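Local structure of envelopment polyprotein (Bovine Schmallenberg virus BH80/Germany/2011, 7A56) at residues A[80-85]-A[384-389]; A[111-116]-A[190-195]; A[194-199]-A[234-239]; A[229-234]-A[335-340]. The protein probably drives fusion of the viral and host membranes during entry as a class II envelope glycoprotein, here in its trimeric postfusion form. All coordinates share one frame; numbering follows the deposited sequence.

Interaction 1 of 4, residues A[80-85]-A[384-389]; sequences PAINGL and IGSCSI
Ser386 holds OG trans to its own backbone N (chi1 180°), and Ile82 has its CG2 branch in the same relation to N, which turns both groups inward between turn and strand, where Ile82 CG2 meets Ser386 OG at 3.4 Å. The Ile82 branch projects from a type II beta turn, Ile82 to Leu85, closed by Leu85 N and Ile82 O at 3.1 Å. Gly84 takes the third position of the turn with a positive phi of 90°, which suits glycine and leaves its carbonyl directed at the start of strand 385-391. There the CA-H of Gly385 points at Gly84 O (CA to O 3.4 Å, 145° at the hydrogen), and Ile384 CG2 lies beside the same oxygen at 3.8 Å. The turn follows strand 70-80, whereas Ser386 belongs to the C-terminal beta region; this turn-to-strand packing is consistent with the domain III packing of class II fusion proteins in the postfusion state. Ile399 covers Ile82 and Ser386 within the chain, and Leu218 of the second subunit packs on both Leu85 and Ser386, so the contact lies close to a trimer interface. Gln55 OE1 accepts from the backbone N of Ser386, while Asn83 OD1 is taken by Val109 N. One water bridges the segments: it donates to Asn83 O at 2.8 Å and also bonds to Ser386 OG at 2.8 Å.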
loop_
_atom_site.group_PDB
_atom_site.type_symbol
_atom_site.label_atom_id
_atom_site.label_comp_id
_atom_site.label_asym_id
_atom_site.label_seq_id
_atom_site.Cartn_x
_atom_site.Cartn_y
_atom_site.Cartn_z
ATOM N N PRO A 80 -7.315 8.140 -19.923
ATOM C CA PRO A 80 -6.945 7.326 -18.738
ATOM C C PRO A 80 -6.818 5.864 -19.084
ATOM O O PRO A 80 -7.644 5.328 -19.831
ATOM C CB PRO A 80 -8.119 7.545 -17.772
ATOM C CG PRO A 80 -8.605 8.972 -18.154
ATOM C CD PRO A 80 -8.496 9.006 -19.669
ATOM N N ALA A 81 -5.830 5.189 -18.460
ATOM C CA ALA A 81 -5.682 3.746 -18.659
ATOM C C ALA A 81 -6.726 3.087 -17.765
ATOM O O ALA A 81 -6.428 2.657 -16.650
ATOM C CB ALA A 81 -4.267 3.276 -18.330
ATOM N N ILE A 82 -7.978 3.052 -18.257
ATOM C CA ILE A 82 -9.123 2.532 -17.510
ATOM C C ILE A 82 -9.787 1.450 -18.344
ATOM O O ILE A 82 -10.063 1.654 -19.519
ATOM C CB ILE A 82 -10.133 3.644 -17.139
ATOM C CG1 ILE A 82 -9.528 4.509 -16.042
ATOM C CG2 ILE A 82 -11.506 3.032 -16.683
ATOM C CD1 ILE A 82 -10.355 5.783 -15.677
ATOM N N ASN A 83 -10.039 0.293 -17.737
ATOM C CA ASN A 83 -10.620 -0.836 -18.482
ATOM C C ASN A 83 -11.962 -0.498 -19.154
ATOM O O ASN A 83 -12.933 -0.133 -18.489
ATOM C CB ASN A 83 -10.785 -2.008 -17.501
ATOM C CG ASN A 83 -11.227 -3.269 -18.204
ATOM O OD1 ASN A 83 -10.449 -3.943 -18.862
ATOM N ND2 ASN A 83 -12.486 -3.572 -18.079
ATOM N N GLY A 84 -12.045 -0.712 -20.479
ATOM C CA GLY A 84 -13.243 -0.476 -21.254
ATOM C C GLY A 84 -13.376 0.935 -21.830
ATOM O O GLY A 84 -14.251 1.161 -22.658
ATOM N N LEU A 85 -12.596 1.890 -21.373
ATOM C CA LEU A 85 -12.824 3.289 -21.789
ATOM C C LEU A 85 -12.329 3.544 -23.204
ATOM O O LEU A 85 -11.302 3.006 -23.623
ATOM C CB LEU A 85 -12.092 4.231 -20.820
ATOM C CG LEU A 85 -12.430 5.745 -20.876
ATOM C CD1 LEU A 85 -13.836 5.992 -20.485
ATOM C CD2 LEU A 85 -11.474 6.441 -19.865
ATOM N N ILE A 384 -19.497 -1.316 -24.732
ATOM C CA ILE A 384 -18.396 -1.473 -23.798
ATOM C C ILE A 384 -18.034 -0.101 -23.282
ATOM O O ILE A 384 -17.948 0.854 -24.058
ATOM C CB ILE A 384 -17.199 -2.116 -24.512
ATOM C CG1 ILE A 384 -17.564 -3.540 -24.967
ATOM C CG2 ILE A 384 -15.935 -2.060 -23.597
ATOM C CD1 ILE A 384 -16.559 -4.126 -25.956
ATOM N N GLY A 385 -17.818 0.026 -21.977
ATOM C CA GLY A 385 -17.455 1.338 -21.464
ATOM C C GLY A 385 -17.108 1.247 -19.986
ATOM O O GLY A 385 -16.915 0.159 -19.436
ATOM N N SER A 386 -17.029 2.400 -19.360
ATOM C CA SER A 386 -16.671 2.497 -17.955
ATOM C C SER A 386 -17.614 3.531 -17.373
ATOM O O SER A 386 -17.784 4.586 -17.963
ATOM C CB SER A 386 -15.216 2.949 -17.784
ATOM O OG SER A 386 -14.895 3.042 -16.399
ATOM N N CYS A 387 -18.265 3.221 -16.255
ATOM C CA CYS A 387 -19.258 4.103 -15.666
ATOM C C CYS A 387 -18.918 4.457 -14.236
ATOM O O CYS A 387 -18.438 3.622 -13.481
ATOM C CB CYS A 387 -20.635 3.448 -15.639
ATOM S SG CYS A 387 -21.315 3.232 -17.245
ATOM N N SER A 388 -19.280 5.660 -13.836
ATOM C CA SER A 388 -19.312 5.962 -12.408
ATOM C C SER A 388 -20.403 5.145 -11.692
ATOM O O SER A 388 -21.549 5.080 -12.150
ATOM C CB SER A 388 -19.579 7.452 -12.229
ATOM O OG SER A 388 -19.194 7.847 -10.946
ATOM N N ILE A 389 -20.076 4.526 -10.561
ATOM C CA ILE A 389 -21.106 3.852 -9.770
ATOM C C ILE A 389 -21.259 4.626 -8.464
ATOM O O ILE A 389 -20.259 5.001 -7.830
ATOM C CB ILE A 389 -20.798 2.344 -9.595
ATOM C CG1 ILE A 389 -21.906 1.653 -8.777
ATOM C CG2 ILE A 389 -19.373 2.057 -9.074
ATOM C CD1 ILE A 389 -21.860 0.108 -8.860
HETATM O O HOH W 1 -13.845 0.546 -15.893
HETATM O O HOH W 2 -15.529 2.243 -24.745
#

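Interaction 2 of 4, residues A[111-116]-A[190-195]; sequences NKASYR and YKKSSI
Over one face of the Tyr115 ring sits Lys192 CA, 3.9 Å from the ring centroid and displaced toward the rim, which makes a CH-pi contact 21° off the ring normal. At the ring edge, in its plane, is Ala113 O. The Arg116 guanidinium has Ser193 CB at its edge, and its NH1 comes within 3.9 Å of Lys191 CD; the Arg116 and Lys191 side chains run side by side in the same direction. Lys192 CB and CD follow its CA along the Tyr115 side chain. The lysine amines go to other partners: Lys191 NZ forms a salt bridge with Asp256, Lys192 NZ bonds to Met238 O. Arg116 NH1 pairs with Glu311 of the third subunit, which probably eases the closeness of two like charges.

The backbones supply the register. Arg116 and Lys191 are a hydrogen-bonded antiparallel pair (Arg116 N to Lys191 O 2.8 Å, Lys191 N to Arg116 O 2.9 Å), and Tyr115 and Lys192 are the adjoining non-hydrogen-bonded pair. Ser193 N then reaches Ser114 O at 2.8 Å, nearly straight (174°). Next, Ser114 N donates to a hydroxyl, Ser194 OG, at 3.0 Å. That hydroxyl, lying between its backbone N and carbonyl carbon (chi1 71°), donates in turn to Ile195 O at 2.8 Å, so it accepts one bond and donates another. This is an antiparallel strand pairing of the beta-rich body of the fusion protein, extended at its end by a serine hydroxyl standing in for a peptide carbonyl.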
loop_
_atom_site.group_PDB
_atom_site.type_symbol
_atom_site.label_atom_id
_atom_site.label_comp_id
_atom_site.label_asym_id
_atom_site.label_seq_id
_atom_site.Cartn_x
_atom_site.Cartn_y
_atom_site.Cartn_z
ATOM N N ASN A 111 -4.793 -5.672 -12.739
ATOM C CA ASN A 111 -3.537 -5.961 -12.065
ATOM C C ASN A 111 -3.540 -7.462 -11.731
ATOM O O ASN A 111 -4.595 -8.094 -11.632
ATOM C CB ASN A 111 -3.340 -5.095 -10.791
ATOM C CG ASN A 111 -2.811 -3.671 -11.089
ATOM O OD1 ASN A 111 -2.156 -3.446 -12.093
ATOM N ND2 ASN A 111 -3.053 -2.744 -10.177
ATOM N N LYS A 112 -2.363 -8.056 -11.642
ATOM C CA LYS A 112 -2.357 -9.496 -11.352
ATOM C C LYS A 112 -1.075 -9.853 -10.635
ATOM O O LYS A 112 -0.051 -9.171 -10.791
ATOM C CB LYS A 112 -2.477 -10.352 -12.626
ATOM C CG LYS A 112 -1.347 -10.209 -13.587
ATOM C CD LYS A 112 -1.632 -11.000 -14.901
ATOM C CE LYS A 112 -0.545 -10.746 -15.962
ATOM N NZ LYS A 112 -0.847 -11.350 -17.308
ATOM N N ALA A 113 -1.135 -10.929 -9.837
ATOM C CA ALA A 113 0.086 -11.507 -9.279
ATOM C C ALA A 113 -0.142 -13.012 -9.044
ATOM O O ALA A 113 -1.286 -13.507 -9.025
ATOM C CB ALA A 113 0.505 -10.792 -7.978
ATOM N N SER A 114 0.972 -13.740 -8.965
ATOM C CA SER A 114 0.948 -15.148 -8.631
ATOM C C SER A 114 0.848 -15.303 -7.115
ATOM O O SER A 114 1.309 -14.454 -6.342
ATOM C CB SER A 114 2.215 -15.869 -9.126
ATOM O OG SER A 114 2.466 -15.505 -10.500
ATOM N N TYR A 115 0.244 -16.409 -6.696
ATOM C CA TYR A 115 0.140 -16.765 -5.280
ATOM C C TYR A 115 0.498 -18.228 -5.112
ATOM O O TYR A 115 0.337 -19.042 -6.038
ATOM C CB TYR A 115 -1.286 -16.507 -4.731
ATOM C CG TYR A 115 -1.604 -15.025 -4.554
ATOM C CD1 TYR A 115 -1.738 -14.156 -5.681
ATOM C CD2 TYR A 115 -1.765 -14.476 -3.280
ATOM C CE1 TYR A 115 -2.006 -12.802 -5.487
ATOM C CE2 TYR A 115 -2.049 -13.158 -3.074
ATOM C CZ TYR A 115 -2.170 -12.299 -4.214
ATOM O OH TYR A 115 -2.414 -10.955 -4.034
ATOM N N ARG A 116 0.939 -18.567 -3.889
ATOM C CA ARG A 116 1.283 -19.948 -3.583
ATOM C C ARG A 116 0.592 -20.437 -2.311
ATOM O O ARG A 116 0.375 -19.708 -1.330
ATOM C CB ARG A 116 2.792 -20.182 -3.446
ATOM C CG ARG A 116 3.436 -19.412 -2.375
ATOM C CD ARG A 116 4.885 -19.877 -2.189
ATOM N NE ARG A 116 5.574 -19.008 -1.236
ATOM C CZ ARG A 116 5.785 -19.309 0.040
ATOM N NH1 ARG A 116 6.417 -18.448 0.837
ATOM N NH2 ARG A 116 5.390 -20.484 0.520
ATOM N N TYR A 190 -3.228 -18.580 0.880
ATOM C CA TYR A 190 -2.173 -18.351 -0.104
ATOM C C TYR A 190 -1.403 -17.070 0.192
ATOM O O TYR A 190 -1.934 -16.114 0.756
ATOM C CB TYR A 190 -2.742 -18.195 -1.504
ATOM C CG TYR A 190 -3.511 -19.415 -1.969
ATOM C CD1 TYR A 190 -4.841 -19.583 -1.630
ATOM C CD2 TYR A 190 -2.918 -20.337 -2.813
ATOM C CE1 TYR A 190 -5.559 -20.704 -2.068
ATOM C CE2 TYR A 190 -3.617 -21.433 -3.280
ATOM C CZ TYR A 190 -4.939 -21.597 -2.908
ATOM O OH TYR A 190 -5.652 -22.667 -3.403
ATOM N N LYS A 191 -0.136 -17.063 -0.212
ATOM C CA LYS A 191 0.730 -15.899 -0.093
ATOM C C LYS A 191 1.137 -15.415 -1.495
ATOM O O LYS A 191 1.450 -16.235 -2.371
ATOM C CB LYS A 191 1.974 -16.253 0.701
ATOM C CG LYS A 191 2.797 -15.046 1.107
ATOM C CD LYS A 191 4.024 -15.537 1.885
ATOM C CE LYS A 191 4.755 -14.374 2.520
ATOM N NZ LYS A 191 5.871 -14.805 3.455
ATOM N N LYS A 192 1.249 -14.097 -1.652
ATOM C CA LYS A 192 1.726 -13.515 -2.943
ATOM C C LYS A 192 3.160 -13.978 -3.212
ATOM O O LYS A 192 4.008 -13.952 -2.308
ATOM C CB LYS A 192 1.645 -11.992 -2.848
ATOM C CG LYS A 192 2.036 -11.222 -4.166
ATOM C CD LYS A 192 1.447 -9.794 -4.159
ATOM C CE LYS A 192 2.080 -8.964 -3.084
ATOM N NZ LYS A 192 1.272 -7.736 -2.771
ATOM N N SER A 193 3.415 -14.488 -4.438
ATOM C CA SER A 193 4.683 -15.126 -4.787
ATOM C C SER A 193 5.281 -14.551 -6.074
ATOM O O SER A 193 6.018 -15.251 -6.780
ATOM C CB SER A 193 4.506 -16.649 -4.901
ATOM O OG SER A 193 3.552 -17.004 -5.915
ATOM N N SER A 194 4.965 -13.288 -6.386
ATOM C CA SER A 194 5.558 -12.542 -7.500
ATOM C C SER A 194 5.376 -11.060 -7.195
ATOM O O SER A 194 4.631 -10.676 -6.281
ATOM C CB SER A 194 4.908 -12.884 -8.846
ATOM O OG SER A 194 3.598 -12.340 -8.901
ATOM N N ILE A 195 6.070 -10.218 -7.949
ATOM C CA ILE A 195 5.644 -8.824 -7.980
ATOM C C ILE A 195 4.270 -8.753 -8.652
ATOM O O ILE A 195 3.873 -9.639 -9.437
ATOM C CB ILE A 195 6.697 -7.973 -8.720
ATOM C CG1 ILE A 195 6.437 -6.465 -8.537
ATOM C CG2 ILE A 195 6.779 -8.427 -10.177
ATOM C CD1 ILE A 195 7.641 -5.535 -8.938
HETATM O O HOH W 3 3.119 -19.800 -7.314
#

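Interaction 3 of 4, residues A[194-199]-A[234-239]; sequences SIEQKD and QMDSMP. With PO4 (phosphate ion), chain J.
Segments 194-199 and 234-239 approach with their end-to-end directions 105° apart, and even the closest CA pair, Glu196 with Met238, is 7.2 Å apart, so side chains must bridge the gap. Glu196 does most of this. Its CG lies between the backbone N and the carbonyl carbon (chi1 67°), and the extended chain delivers the carboxylate to the backbone of the loop. OE1 receives two successive peptide N-H groups on its syn side, Ser237 N at 2.8 Å and Met238 N at 2.9 Å, the former farther out of the carboxylate plane. OE2 takes the hydroxyl of Ser237 at 2.8 Å between OE2 and OG, also syn. Asn111 ND2 donates to that same hydroxyl, helping to set its direction. Pinning consecutive amides this way ties the connection between strands 226-231 and 241-245 to the run of chain leading into strand 197-206. A water donates to OE1 of Glu196 and to OD1 of Asp236, mediating between two like charges; with so many donors, Glu196 is probably ionised. Farther along, Lys198 crosses Met235 at about a right angle, CE against SD at 3.7 Å, and its NZ bonds to Ile233 O. Gln197, turned away from the loop, uses NE2 to hold O1 of a phosphate ion at 3.2 Å, probably picked up from the crystallisation liquor; Lys390 and Lys398 of the third subunit bond it too.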
loop_
_atom_site.group_PDB
_atom_site.type_symbol
_atom_site.label_atom_id
_atom_site.label_comp_id
_atom_site.label_asym_id
_atom_site.label_seq_id
_atom_site.Cartn_x
_atom_site.Cartn_y
_atom_site.Cartn_z
ATOM N N SER A 194 4.965 -13.288 -6.386
ATOM C CA SER A 194 5.558 -12.542 -7.500
ATOM C C SER A 194 5.376 -11.060 -7.195
ATOM O O SER A 194 4.631 -10.676 -6.281
ATOM C CB SER A 194 4.908 -12.884 -8.846
ATOM O OG SER A 194 3.598 -12.340 -8.901
ATOM N N ILE A 195 6.070 -10.218 -7.949
ATOM C CA ILE A 195 5.644 -8.824 -7.980
ATOM C C ILE A 195 4.270 -8.753 -8.652
ATOM O O ILE A 195 3.873 -9.639 -9.437
ATOM C CB ILE A 195 6.697 -7.973 -8.720
ATOM C CG1 ILE A 195 6.437 -6.465 -8.537
ATOM C CG2 ILE A 195 6.779 -8.427 -10.177
ATOM C CD1 ILE A 195 7.641 -5.535 -8.938
ATOM N N GLU A 196 3.499 -7.733 -8.316
ATOM C CA GLU A 196 2.294 -7.598 -9.109
ATOM C C GLU A 196 2.653 -6.849 -10.384
ATOM O O GLU A 196 3.684 -6.185 -10.448
ATOM C CB GLU A 196 1.190 -6.855 -8.345
ATOM C CG GLU A 196 1.461 -5.350 -8.049
ATOM C CD GLU A 196 0.229 -4.677 -7.409
ATOM O OE1 GLU A 196 -0.049 -4.959 -6.233
ATOM O OE2 GLU A 196 -0.486 -3.882 -8.064
ATOM N N GLN A 197 1.842 -7.024 -11.413
ATOM C CA GLN A 197 2.103 -6.326 -12.679
ATOM C C GLN A 197 0.789 -5.863 -13.277
ATOM O O GLN A 197 -0.270 -6.442 -13.024
ATOM C CB GLN A 197 2.885 -7.234 -13.654
ATOM C CG GLN A 197 2.147 -8.493 -14.067
ATOM C CD GLN A 197 3.066 -9.400 -14.837
ATOM O OE1 GLN A 197 3.996 -9.973 -14.256
ATOM N NE2 GLN A 197 2.859 -9.505 -16.155
ATOM N N LYS A 198 0.862 -4.780 -14.058
ATOM C CA LYS A 198 -0.263 -4.343 -14.857
ATOM C C LYS A 198 -0.330 -5.138 -16.142
ATOM O O LYS A 198 0.693 -5.532 -16.711
ATOM C CB LYS A 198 -0.108 -2.856 -15.227
ATOM C CG LYS A 198 0.129 -2.006 -14.020
ATOM C CD LYS A 198 0.276 -0.583 -14.435
ATOM C CE LYS A 198 0.615 0.195 -13.200
ATOM N NZ LYS A 198 2.150 0.208 -12.920
ATOM N N ASP A 199 -1.554 -5.385 -16.600
ATOM C CA ASP A 199 -1.795 -6.006 -17.891
ATOM C C ASP A 199 -2.739 -5.069 -18.657
ATOM O O ASP A 199 -3.932 -4.991 -18.324
ATOM C CB ASP A 199 -2.389 -7.403 -17.664
ATOM C CG ASP A 199 -2.750 -8.131 -18.967
ATOM O OD1 ASP A 199 -2.475 -7.623 -20.074
ATOM O OD2 ASP A 199 -3.318 -9.240 -18.881
ATOM N N GLN A 234 4.576 2.484 -10.468
ATOM C CA GLN A 234 4.485 1.159 -9.844
ATOM C C GLN A 234 3.371 1.146 -8.794
ATOM O O GLN A 234 3.291 2.058 -7.973
ATOM C CB GLN A 234 5.805 0.832 -9.196
ATOM C CG GLN A 234 5.845 -0.602 -8.647
ATOM C CD GLN A 234 7.298 -0.982 -8.283
ATOM O OE1 GLN A 234 7.695 -2.126 -8.343
ATOM N NE2 GLN A 234 8.081 -0.002 -7.962
ATOM N N MET A 235 2.504 0.122 -8.835
ATOM C CA MET A 235 1.388 0.022 -7.890
ATOM C C MET A 235 1.666 -1.086 -6.902
ATOM O O MET A 235 2.459 -1.993 -7.161
ATOM C CB MET A 235 0.024 -0.277 -8.568
ATOM C CG MET A 235 -0.249 0.842 -9.656
ATOM S SD MET A 235 -1.831 0.632 -10.498
ATOM C CE MET A 235 -3.095 0.803 -9.251
ATOM N N ASP A 236 0.997 -0.987 -5.779
ATOM C CA ASP A 236 1.134 -1.977 -4.714
ATOM C C ASP A 236 -0.287 -2.137 -4.120
ATOM O O ASP A 236 -0.628 -1.698 -3.045
ATOM C CB ASP A 236 2.193 -1.521 -3.713
ATOM C CG ASP A 236 2.386 -2.537 -2.598
ATOM O OD1 ASP A 236 2.076 -3.721 -2.876
ATOM O OD2 ASP A 236 2.811 -2.165 -1.473
ATOM N N SER A 237 -1.156 -2.776 -4.884
ATOM C CA SER A 237 -2.601 -2.810 -4.688
ATOM C C SER A 237 -3.055 -4.187 -4.188
ATOM O O SER A 237 -4.091 -4.281 -3.529
ATOM C CB SER A 237 -3.350 -2.458 -6.011
ATOM O OG SER A 237 -3.146 -3.421 -7.152
ATOM N N MET A 238 -2.271 -5.190 -4.390
ATOM C CA MET A 238 -2.790 -6.543 -4.166
ATOM C C MET A 238 -2.316 -7.104 -2.817
ATOM O O MET A 238 -1.215 -6.809 -2.379
ATOM C CB MET A 238 -2.333 -7.452 -5.300
ATOM C CG MET A 238 -3.033 -6.969 -6.731
ATOM S SD MET A 238 -2.682 -8.187 -7.895
ATOM C CE MET A 238 -3.752 -9.621 -7.478
ATOM N N PRO A 239 -3.167 -7.892 -2.171
ATOM C CA PRO A 239 -2.908 -8.298 -0.786
ATOM C C PRO A 239 -1.770 -9.305 -0.679
ATOM O O PRO A 239 -1.533 -10.115 -1.574
ATOM C CB PRO A 239 -4.236 -8.942 -0.349
ATOM C CG PRO A 239 -4.843 -9.440 -1.602
ATOM C CD PRO A 239 -4.511 -8.296 -2.623
HETATM P P PO4 J . 5.195 -11.185 -18.856
HETATM O O1 PO4 J . 3.875 -11.683 -18.333
HETATM O O2 PO4 J . 6.249 -12.266 -18.657
HETATM O O3 PO4 J . 5.642 -9.919 -18.163
HETATM O O4 PO4 J . 5.052 -10.853 -20.322
HETATM O O HOH W 4 1.917 -5.718 -4.576
HETATM O O HOH W 5 2.577 -1.923 -10.967
#

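Interaction 4 of 4, residues A[229-234]-A[335-340]; sequences DIQTIQ and TINYKI
Backbone hydrogen bonds set the frame: Asp229 with Asn337 and Gln231 with Thr335 are hydrogen-bonded antiparallel pairs, and Ile230 with Ile336 is the non-hydrogen-bonded pair between them. Gln231 N to Thr335 O measures 2.8 Å, Asn337 N to Asp229 O 2.9 Å.

Polar side chains meet on the face that carries Asp229, Gln231 and Asn337. Asn337 ND2 reaches Asp229 OD1 at 3.0 Å, almost straight (177°) and on the syn side, with the oxygen in the plane of the amide. Gln231, bent at chi2 (-58°), brings NE2 to the same OD1 at 2.8 Å, but from above the carboxylate and from the opposite face to Asn337.

On the other face the contact is apolar: Ile336 CD1 rests on Ile230 CB at 3.6 Å.

Subunit contacts build on this polar cluster. Asp229 OD2 is bonded by Thr58 and His78 of the third subunit, and Gln231 OE1 by Thr335 OG1 of that subunit. The chemistry implies that two amide donors fix the carboxylate's rotation, leaving its second oxygen directed into the trimer interface; two amide donors and two further polar partners on one buried carboxylate would probably favour its charged form.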
loop_
_atom_site.group_PDB
_atom_site.type_symbol
_atom_site.label_atom_id
_atom_site.label_comp_id
_atom_site.label_asym_id
_atom_site.label_seq_id
_atom_site.Cartn_x
_atom_site.Cartn_y
_atom_site.Cartn_z
ATOM N N ASP A 229 1.666 5.607 -26.048
ATOM C CA ASP A 229 2.497 5.111 -24.922
ATOM C C ASP A 229 1.656 5.081 -23.654
ATOM O O ASP A 229 0.644 5.791 -23.525
ATOM C CB ASP A 229 3.799 5.924 -24.706
ATOM C CG ASP A 229 3.580 7.360 -24.172
ATOM O OD1 ASP A 229 3.082 7.542 -23.046
ATOM O OD2 ASP A 229 3.950 8.351 -24.882
ATOM N N ILE A 230 2.067 4.254 -22.671
ATOM C CA ILE A 230 1.489 4.387 -21.340
ATOM C C ILE A 230 2.491 5.074 -20.403
ATOM O O ILE A 230 3.690 4.767 -20.409
ATOM C CB ILE A 230 1.049 3.015 -20.796
ATOM C CG1 ILE A 230 0.350 3.224 -19.466
ATOM C CG2 ILE A 230 2.278 2.086 -20.703
ATOM C CD1 ILE A 230 -0.327 1.864 -18.918
ATOM N N GLN A 231 2.019 6.051 -19.639
ATOM C CA GLN A 231 2.750 6.608 -18.513
ATOM C C GLN A 231 2.086 6.093 -17.231
ATOM O O GLN A 231 0.851 6.089 -17.114
ATOM C CB GLN A 231 2.723 8.152 -18.574
ATOM C CG GLN A 231 3.378 8.709 -19.823
ATOM C CD GLN A 231 4.829 8.274 -19.961
ATOM O OE1 GLN A 231 5.629 8.387 -18.992
ATOM N NE2 GLN A 231 5.188 7.757 -21.164
ATOM N N THR A 232 2.885 5.611 -16.296
ATOM C CA THR A 232 2.294 4.981 -15.130
ATOM C C THR A 232 3.238 5.111 -13.943
ATOM O O THR A 232 4.277 5.785 -14.009
ATOM C CB THR A 232 1.969 3.513 -15.455
ATOM O OG1 THR A 232 1.315 2.868 -14.315
ATOM C CG2 THR A 232 3.282 2.780 -15.759
ATOM N N ILE A 233 2.879 4.416 -12.839
ATOM C CA ILE A 233 3.679 4.402 -11.638
ATOM C C ILE A 233 3.517 2.994 -11.058
ATOM O O ILE A 233 2.481 2.359 -11.231
ATOM C CB ILE A 233 3.201 5.499 -10.645
ATOM C CG1 ILE A 233 3.466 6.913 -11.209
ATOM C CG2 ILE A 233 3.865 5.433 -9.222
ATOM C CD1 ILE A 233 2.786 7.984 -10.430
ATOM N N GLN A 234 4.576 2.484 -10.468
ATOM C CA GLN A 234 4.485 1.159 -9.844
ATOM C C GLN A 234 3.371 1.146 -8.794
ATOM O O GLN A 234 3.291 2.058 -7.973
ATOM C CB GLN A 234 5.805 0.832 -9.196
ATOM C CG GLN A 234 5.845 -0.602 -8.647
ATOM C CD GLN A 234 7.298 -0.982 -8.283
ATOM O OE1 GLN A 234 7.695 -2.126 -8.343
ATOM N NE2 GLN A 234 8.081 -0.002 -7.962
ATOM N N THR A 335 -1.905 6.777 -17.736
ATOM C CA THR A 335 -2.396 7.580 -18.883
ATOM C C THR A 335 -1.871 6.989 -20.187
ATOM O O THR A 335 -0.658 6.725 -20.321
ATOM C CB THR A 335 -1.911 9.030 -18.765
ATOM O OG1 THR A 335 -2.305 9.629 -17.531
ATOM C CG2 THR A 335 -2.402 9.909 -20.022
ATOM N N ILE A 336 -2.751 6.818 -21.172
ATOM C CA ILE A 336 -2.350 6.481 -22.535
ATOM C C ILE A 336 -2.259 7.772 -23.357
ATOM O O ILE A 336 -3.270 8.463 -23.558
ATOM C CB ILE A 336 -3.331 5.481 -23.203
ATOM C CG1 ILE A 336 -3.570 4.210 -22.332
ATOM C CG2 ILE A 336 -2.846 5.070 -24.660
ATOM C CD1 ILE A 336 -2.338 3.452 -22.029
ATOM N N ASN A 337 -1.049 8.117 -23.816
ATOM C CA ASN A 337 -0.873 9.219 -24.766
ATOM C C ASN A 337 -0.961 8.681 -26.178
ATOM O O ASN A 337 -0.550 7.541 -26.435
ATOM C CB ASN A 337 0.479 9.895 -24.512
ATOM C CG ASN A 337 0.554 10.485 -23.145
ATOM O OD1 ASN A 337 -0.164 11.424 -22.851
ATOM N ND2 ASN A 337 1.383 9.921 -22.272
ATOM N N TYR A 338 -1.486 9.505 -27.112
ATOM C CA TYR A 338 -1.529 9.045 -28.485
ATOM C C TYR A 338 -1.437 10.243 -29.432
ATOM O O TYR A 338 -1.874 11.350 -29.107
ATOM C CB TYR A 338 -2.812 8.264 -28.811
ATOM C CG TYR A 338 -4.144 8.983 -28.485
ATOM C CD1 TYR A 338 -4.750 9.801 -29.436
ATOM C CD2 TYR A 338 -4.784 8.824 -27.255
ATOM C CE1 TYR A 338 -5.956 10.435 -29.192
ATOM C CE2 TYR A 338 -6.031 9.446 -26.975
ATOM C CZ TYR A 338 -6.599 10.282 -27.994
ATOM O OH TYR A 338 -7.824 10.903 -27.796
ATOM N N LYS A 339 -0.887 9.968 -30.605
ATOM C CA LYS A 339 -0.725 10.955 -31.668
ATOM C C LYS A 339 -1.057 10.297 -32.994
ATOM O O LYS A 339 -0.591 9.184 -33.294
ATOM C CB LYS A 339 0.711 11.526 -31.642
ATOM C CG LYS A 339 0.977 12.683 -32.722
ATOM C CD LYS A 339 2.468 12.905 -32.850
ATOM C CE LYS A 339 2.777 14.076 -33.938
ATOM N NZ LYS A 339 4.251 14.350 -33.949
ATOM N N ILE A 340 -1.870 11.005 -33.795
ATOM C CA ILE A 340 -2.362 10.525 -35.089
ATOM C C ILE A 340 -1.993 11.576 -36.141
ATOM O O ILE A 340 -2.243 12.770 -35.929
ATOM C CB ILE A 340 -3.891 10.321 -35.068
ATOM C CG1 ILE A 340 -4.302 9.219 -34.062
ATOM C CG2 ILE A 340 -4.441 10.045 -36.498
ATOM C CD1 ILE A 340 -5.748 9.472 -33.557
#

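Interaction 1 closes the longest loop, and the other three nest within it along the chain; interaction 2 closes before interaction 4 opens, whereas interactions 3 and 4 alternate in their segments and share Gln234. Interactions 2 and 3 are closest, centres 9 Å apart, sharing Ser194 and Ile195 beside strand 98-134, with Tyr115 OH hydrogen-bonded to Pro239 O. Interaction 4 pairs strands 226-231 and 335-343 within a five-stranded sheet, next to strand 70-80; its centre is 16 Å from that of interaction 1, whose Ala81 packs on Ile230 and Ile336. The centres of interactions 2 and 4 are 26 Å apart, yet Ile195 touches Gln234. Since each borders another subunit, they probably also help to shape the postfusion trimer's surfaces.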